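Local coordinates for EGF family domain-containing protein (Toxoplasma gondii, PDB 4Z81) that is of unestablished function but combines an apical membrane antigen 1 region with an EGF-like module, consistent with a role in parasite attachment to host cells, at residues 348-353 / 456-461; 28-33 / 336-341. One frame throughout, in Å; residues are numbered along the deposited sequence.

Interaction 1: 348-353 / 456-461; sequences EPLKNV and IAIDPD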
# COMPACT_ATOMS: atom_id res chain seq x y z
N GLU A 348 -6.22 -9.98 -3.84
CA GLU A 348 -6.78 -11.20 -3.29
C GLU A 348 -5.70 -12.23 -2.93
O GLU A 348 -4.70 -12.34 -3.62
CB GLU A 348 -7.76 -11.83 -4.28
CG GLU A 348 -8.82 -10.87 -4.81
CD GLU A 348 -8.35 -10.03 -5.98
OE1 GLU A 348 -7.13 -9.98 -6.24
OE2 GLU A 348 -9.20 -9.42 -6.65
N PRO A 349 -5.92 -12.98 -1.84
CA PRO A 349 -5.08 -14.17 -1.62
C PRO A 349 -5.31 -15.20 -2.71
O PRO A 349 -6.28 -15.07 -3.46
CB PRO A 349 -5.56 -14.70 -0.26
CG PRO A 349 -6.25 -13.55 0.38
CD PRO A 349 -6.86 -12.77 -0.73
N LEU A 350 -4.44 -16.20 -2.78
CA LEU A 350 -4.57 -17.25 -3.79
C LEU A 350 -5.09 -18.53 -3.15
O LEU A 350 -4.41 -19.13 -2.32
CB LEU A 350 -3.22 -17.52 -4.46
CG LEU A 350 -2.48 -16.28 -4.98
CD1 LEU A 350 -1.14 -16.68 -5.59
CD2 LEU A 350 -3.33 -15.54 -6.01
N LYS A 351 -6.29 -18.93 -3.53
CA LYS A 351 -6.91 -20.12 -2.96
C LYS A 351 -6.37 -21.39 -3.60
O LYS A 351 -6.07 -21.43 -4.80
CB LYS A 351 -8.43 -20.08 -3.10
CG LYS A 351 -8.93 -19.92 -4.53
CD LYS A 351 -10.44 -20.06 -4.60
CE LYS A 351 -10.97 -19.81 -6.00
NZ LYS A 351 -12.43 -20.11 -6.10
N ASN A 352 -6.25 -22.43 -2.78
CA ASN A 352 -5.90 -23.77 -3.23
C ASN A 352 -4.54 -23.89 -3.90
O ASN A 352 -4.37 -24.71 -4.80
CB ASN A 352 -6.98 -24.28 -4.19
CG ASN A 352 -8.37 -24.27 -3.57
OD1 ASN A 352 -9.28 -23.62 -4.08
ND2 ASN A 352 -8.53 -24.99 -2.47
N VAL A 353 -3.58 -23.08 -3.47
CA VAL A 353 -2.21 -23.23 -3.95
C VAL A 353 -1.18 -23.04 -2.84
O VAL A 353 -1.49 -22.47 -1.79
CB VAL A 353 -1.89 -22.24 -5.09
CG1 VAL A 353 -2.57 -22.69 -6.38
CG2 VAL A 353 -2.29 -20.82 -4.72
N ILE A 456 -12.32 -13.82 -0.24
CA ILE A 456 -12.21 -13.18 -1.55
C ILE A 456 -11.07 -13.78 -2.40
O ILE A 456 -10.73 -13.25 -3.45
CB ILE A 456 -11.97 -11.65 -1.42
CG1 ILE A 456 -10.57 -11.34 -0.87
CG2 ILE A 456 -13.04 -11.03 -0.52
CD1 ILE A 456 -10.21 -9.87 -0.89
N ALA A 457 -10.50 -14.88 -1.93
CA ALA A 457 -9.35 -15.50 -2.60
C ALA A 457 -9.67 -15.89 -4.04
O ALA A 457 -10.81 -16.22 -4.37
CB ALA A 457 -8.88 -16.71 -1.82
N ILE A 458 -8.66 -15.84 -4.90
CA ILE A 458 -8.83 -16.18 -6.31
C ILE A 458 -7.83 -17.24 -6.74
O ILE A 458 -6.90 -17.56 -6.01
CB ILE A 458 -8.66 -14.94 -7.22
CG1 ILE A 458 -7.23 -14.38 -7.10
CG2 ILE A 458 -9.69 -13.89 -6.87
CD1 ILE A 458 -6.92 -13.25 -8.06
N ASP A 459 -8.03 -17.78 -7.94
CA ASP A 459 -7.08 -18.69 -8.55
C ASP A 459 -5.96 -17.90 -9.21
O ASP A 459 -6.20 -16.83 -9.77
CB ASP A 459 -7.76 -19.58 -9.59
CG ASP A 459 -8.69 -20.60 -8.98
OD1 ASP A 459 -8.32 -21.20 -7.94
OD2 ASP A 459 -9.78 -20.80 -9.53
N PRO A 460 -4.72 -18.41 -9.14
CA PRO A 460 -3.65 -17.77 -9.91
C PRO A 460 -3.80 -18.10 -11.38
O PRO A 460 -4.66 -18.91 -11.74
CB PRO A 460 -2.38 -18.39 -9.32
CG PRO A 460 -2.81 -19.75 -8.91
CD PRO A 460 -4.23 -19.61 -8.43
N ASP A 461 -2.98 -17.49 -12.24
CA ASP A 461 -2.94 -17.93 -13.62
C ASP A 461 -2.34 -19.33 -13.64
O ASP A 461 -1.36 -19.60 -12.94
CB ASP A 461 -2.13 -16.98 -14.50
CG ASP A 461 -2.35 -17.22 -15.97
OD1 ASP A 461 -1.79 -18.19 -16.51
OD2 ASP A 461 -3.10 -16.43 -16.60
O HOH W 1 -6.08 -22.22 -7.42
O HOH W 2 -9.88 -23.02 -6.68
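Ile458 bonds through both its backbone N-H and its carbonyl to the residues flanking Leu350, which makes a single parallel beta bridge between two otherwise irregular segments. Ile458 N donates to Pro349 O at 2.9 Å in a nearly straight bond (164°). Lys351 N returns a bond to Ile458 O, also 2.9 Å. Leu350 CA adds a CA-H...O contact of 3.2 Å to this same Ile458 O.

Asp459 OD1 is the second polar centre. One water donates both to Asp459 OD1 and to Lys351 O, the latter at 2.7 Å; another donates to Asp459 OD1 and Asn352 OD1. Lys351 CG sits between its backbone N and carbonyl carbon (chi1 57°), from where the extended chain passes over the Ile458 carbonyl group. Lys351 CE then lies 3.6 Å from Asp459 OD1, while Lys351 NZ and Asp459 OD2 remain 4.4 Å apart, near enough for electrostatic attraction but beyond a salt bridge.

Apolar contacts surround this polar middle. Glu348 crosses Ile458 at a slant, CB and CG against its CG2, and Val353 CG1 meets Pro460 CG tip to tip at 3.9 Å. Strand 443-447 continues the packing through Met444, touched by both Pro349 and Ala457, and pairs with Leu350 through the backbone of Ala445; strand 436-440 contributes Leu437, against which Leu350 and Pro460 rest.

Interaction 2: 28-33 / 336-341; sequences LIWDKD and TRPDHE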
# COMPACT_ATOMS: atom_id res chain seq x y z
N LEU A 28 10.69 4.75 -5.92
CA LEU A 28 10.81 5.43 -7.20
C LEU A 28 10.51 6.91 -7.07
O LEU A 28 9.78 7.35 -6.17
CB LEU A 28 9.90 4.79 -8.26
CG LEU A 28 8.40 5.08 -8.33
CD1 LEU A 28 8.07 6.40 -9.05
CD2 LEU A 28 7.68 3.94 -9.03
N ILE A 29 11.11 7.69 -7.97
CA ILE A 29 10.78 9.09 -8.13
C ILE A 29 10.46 9.34 -9.59
O ILE A 29 11.03 8.70 -10.48
CB ILE A 29 11.92 10.02 -7.65
CG1 ILE A 29 13.21 9.74 -8.44
CG2 ILE A 29 12.16 9.84 -6.16
CD1 ILE A 29 14.30 10.78 -8.23
N TRP A 30 9.55 10.26 -9.86
CA TRP A 30 9.22 10.61 -11.23
C TRP A 30 10.35 11.45 -11.80
O TRP A 30 10.87 12.36 -11.15
CB TRP A 30 7.88 11.35 -11.28
CG TRP A 30 6.81 10.56 -10.59
CD1 TRP A 30 6.17 10.89 -9.43
CD2 TRP A 30 6.28 9.30 -11.00
NE1 TRP A 30 5.26 9.92 -9.10
CE2 TRP A 30 5.31 8.93 -10.05
CE3 TRP A 30 6.52 8.45 -12.08
CZ2 TRP A 30 4.58 7.75 -10.14
CZ3 TRP A 30 5.80 7.27 -12.18
CH2 TRP A 30 4.84 6.93 -11.22
N ASP A 31 10.75 11.11 -13.02
CA ASP A 31 11.96 11.68 -13.62
C ASP A 31 11.96 11.41 -15.12
O ASP A 31 12.13 10.27 -15.56
CB ASP A 31 13.20 11.08 -12.95
CG ASP A 31 14.50 11.64 -13.51
OD1 ASP A 31 14.47 12.67 -14.21
OD2 ASP A 31 15.56 11.04 -13.23
N LYS A 32 11.78 12.46 -15.91
CA LYS A 32 11.73 12.33 -17.36
C LYS A 32 13.08 11.97 -17.95
O LYS A 32 13.18 11.63 -19.13
CB LYS A 32 11.21 13.61 -17.99
CG LYS A 32 9.70 13.71 -17.99
CD LYS A 32 9.20 15.07 -18.43
CE LYS A 32 7.73 15.03 -18.84
NZ LYS A 32 6.92 14.13 -17.97
N ASP A 33 14.11 12.05 -17.12
CA ASP A 33 15.43 11.56 -17.49
C ASP A 33 15.68 10.16 -16.91
O ASP A 33 16.82 9.70 -16.89
CB ASP A 33 16.53 12.51 -17.01
CG ASP A 33 16.51 13.86 -17.72
OD1 ASP A 33 15.98 13.95 -18.85
OD2 ASP A 33 17.04 14.85 -17.14
N THR A 336 3.63 5.21 -6.80
CA THR A 336 3.19 3.86 -7.14
C THR A 336 3.59 3.58 -8.57
O THR A 336 3.44 4.44 -9.45
CB THR A 336 1.66 3.72 -6.95
OG1 THR A 336 1.35 3.84 -5.55
CG2 THR A 336 1.16 2.37 -7.46
N ARG A 337 4.13 2.39 -8.82
CA ARG A 337 4.62 2.08 -10.16
C ARG A 337 3.45 1.75 -11.10
O ARG A 337 2.54 1.02 -10.72
CB ARG A 337 5.63 0.93 -10.12
CG ARG A 337 5.14 -0.38 -9.54
CD ARG A 337 6.29 -1.36 -9.40
NE ARG A 337 6.95 -1.60 -10.69
CZ ARG A 337 8.21 -1.99 -10.84
NH1 ARG A 337 8.99 -2.20 -9.78
NH2 ARG A 337 8.71 -2.17 -12.05
N PRO A 338 3.48 2.30 -12.32
CA PRO A 338 2.33 2.20 -13.23
C PRO A 338 2.14 0.81 -13.81
O PRO A 338 1.14 0.56 -14.47
CB PRO A 338 2.68 3.21 -14.33
CG PRO A 338 4.15 3.25 -14.34
CD PRO A 338 4.58 3.08 -12.92
N ASP A 339 3.10 -0.08 -13.56
CA ASP A 339 3.05 -1.45 -14.06
C ASP A 339 2.80 -2.45 -12.93
O ASP A 339 3.19 -3.62 -13.01
CB ASP A 339 4.37 -1.79 -14.77
CG ASP A 339 5.58 -1.58 -13.88
OD1 ASP A 339 5.40 -1.14 -12.72
OD2 ASP A 339 6.71 -1.84 -14.34
N HIS A 340 2.13 -2.00 -11.87
CA HIS A 340 2.00 -2.80 -10.66
C HIS A 340 1.19 -4.09 -10.84
O HIS A 340 1.42 -5.06 -10.13
CB HIS A 340 1.38 -1.97 -9.54
CG HIS A 340 -0.03 -1.56 -9.79
ND1 HIS A 340 -1.11 -2.24 -9.27
CD2 HIS A 340 -0.55 -0.52 -10.50
CE1 HIS A 340 -2.23 -1.64 -9.65
NE2 HIS A 340 -1.92 -0.60 -10.40
N GLU A 341 0.26 -4.11 -11.79
CA GLU A 341 -0.53 -5.33 -12.01
C GLU A 341 0.35 -6.52 -12.39
O GLU A 341 0.01 -7.66 -12.09
CB GLU A 341 -1.59 -5.11 -13.08
CG GLU A 341 -2.77 -4.26 -12.65
CD GLU A 341 -2.57 -2.78 -12.92
OE1 GLU A 341 -1.43 -2.37 -13.23
OE2 GLU A 341 -3.56 -2.02 -12.81
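Leu28 and Trp30, on an outermost strand of a three-stranded antiparallel sheet, meet a type I beta turn that runs from Arg337 to His340 and leads into a short helix. The contact is buried and involves no direct hydrogen bond between the segments, which meet by van der Waals contact.

One methyl of Leu28 stays within its own strand: CD1 lies 3.7 Å above the indole plane of Trp30, over the ring centre. The other, Leu28 CD2, crosses to the turn and rests 3.8 Å from both CA and CB of Arg337. With CG set between the backbone N and the carbonyl carbon (chi1 80°), Leu28 can reach the turn with one branch while the other covers the indole. Trp30 presents the edge of its six-membered ring instead of a face: CH2 is 3.4 Å from Thr336 O, with that oxygen close to the ring plane, and 4.2 Å from Pro338 CD.

The turn has its own internal brace. Arg337 CB stays beside Leu28, but a bend at the third torsion (-57°) carries the guanidinium away to Asp339. There it grips the carboxylate side-on, Arg337 NE to Asp339 OD1 at 2.6 Å and Arg337 NH2 to Asp339 OD2 at 3.1 Å. Both oxygens are met on the syn side and lie practically in the guanidinium plane, an arrangement that restrains rotation of both groups. By comparison, the backbone bond closing the turn, from His340 N to Arg337 O at 3.3 Å, is weak.

Around this pair, Trp30 stacks with His335 and makes a cation-pi contact with Arg260 of helix 252-261. That helix also places Phe253 against Thr336 and Pro338, while strand 43-51, through Tyr45 and Trp47, covers Pro338 as well.

Overall arrangement
The two contacts illustrate how chemistry can follow burial. Interaction 1 is the larger, partly buried and closer to the surface; its backbones pair directly, and water extends the polar network. Interaction 2 is entirely buried and smaller, joining its segments by aliphatic groups and an aromatic edge set against backbone and side-chain atoms, while its strong charged pair works within one segment. The centres of interactions 1 and 2 lie about 27 Å apart. The nearest atoms of interactions 1 and 2 are about 10 Å apart. They are nevertheless neighbours along the chain, since 336-341 enters a short helix and 348-353 follows soon after, so this span meets an N-terminal strand first and a much later loop next.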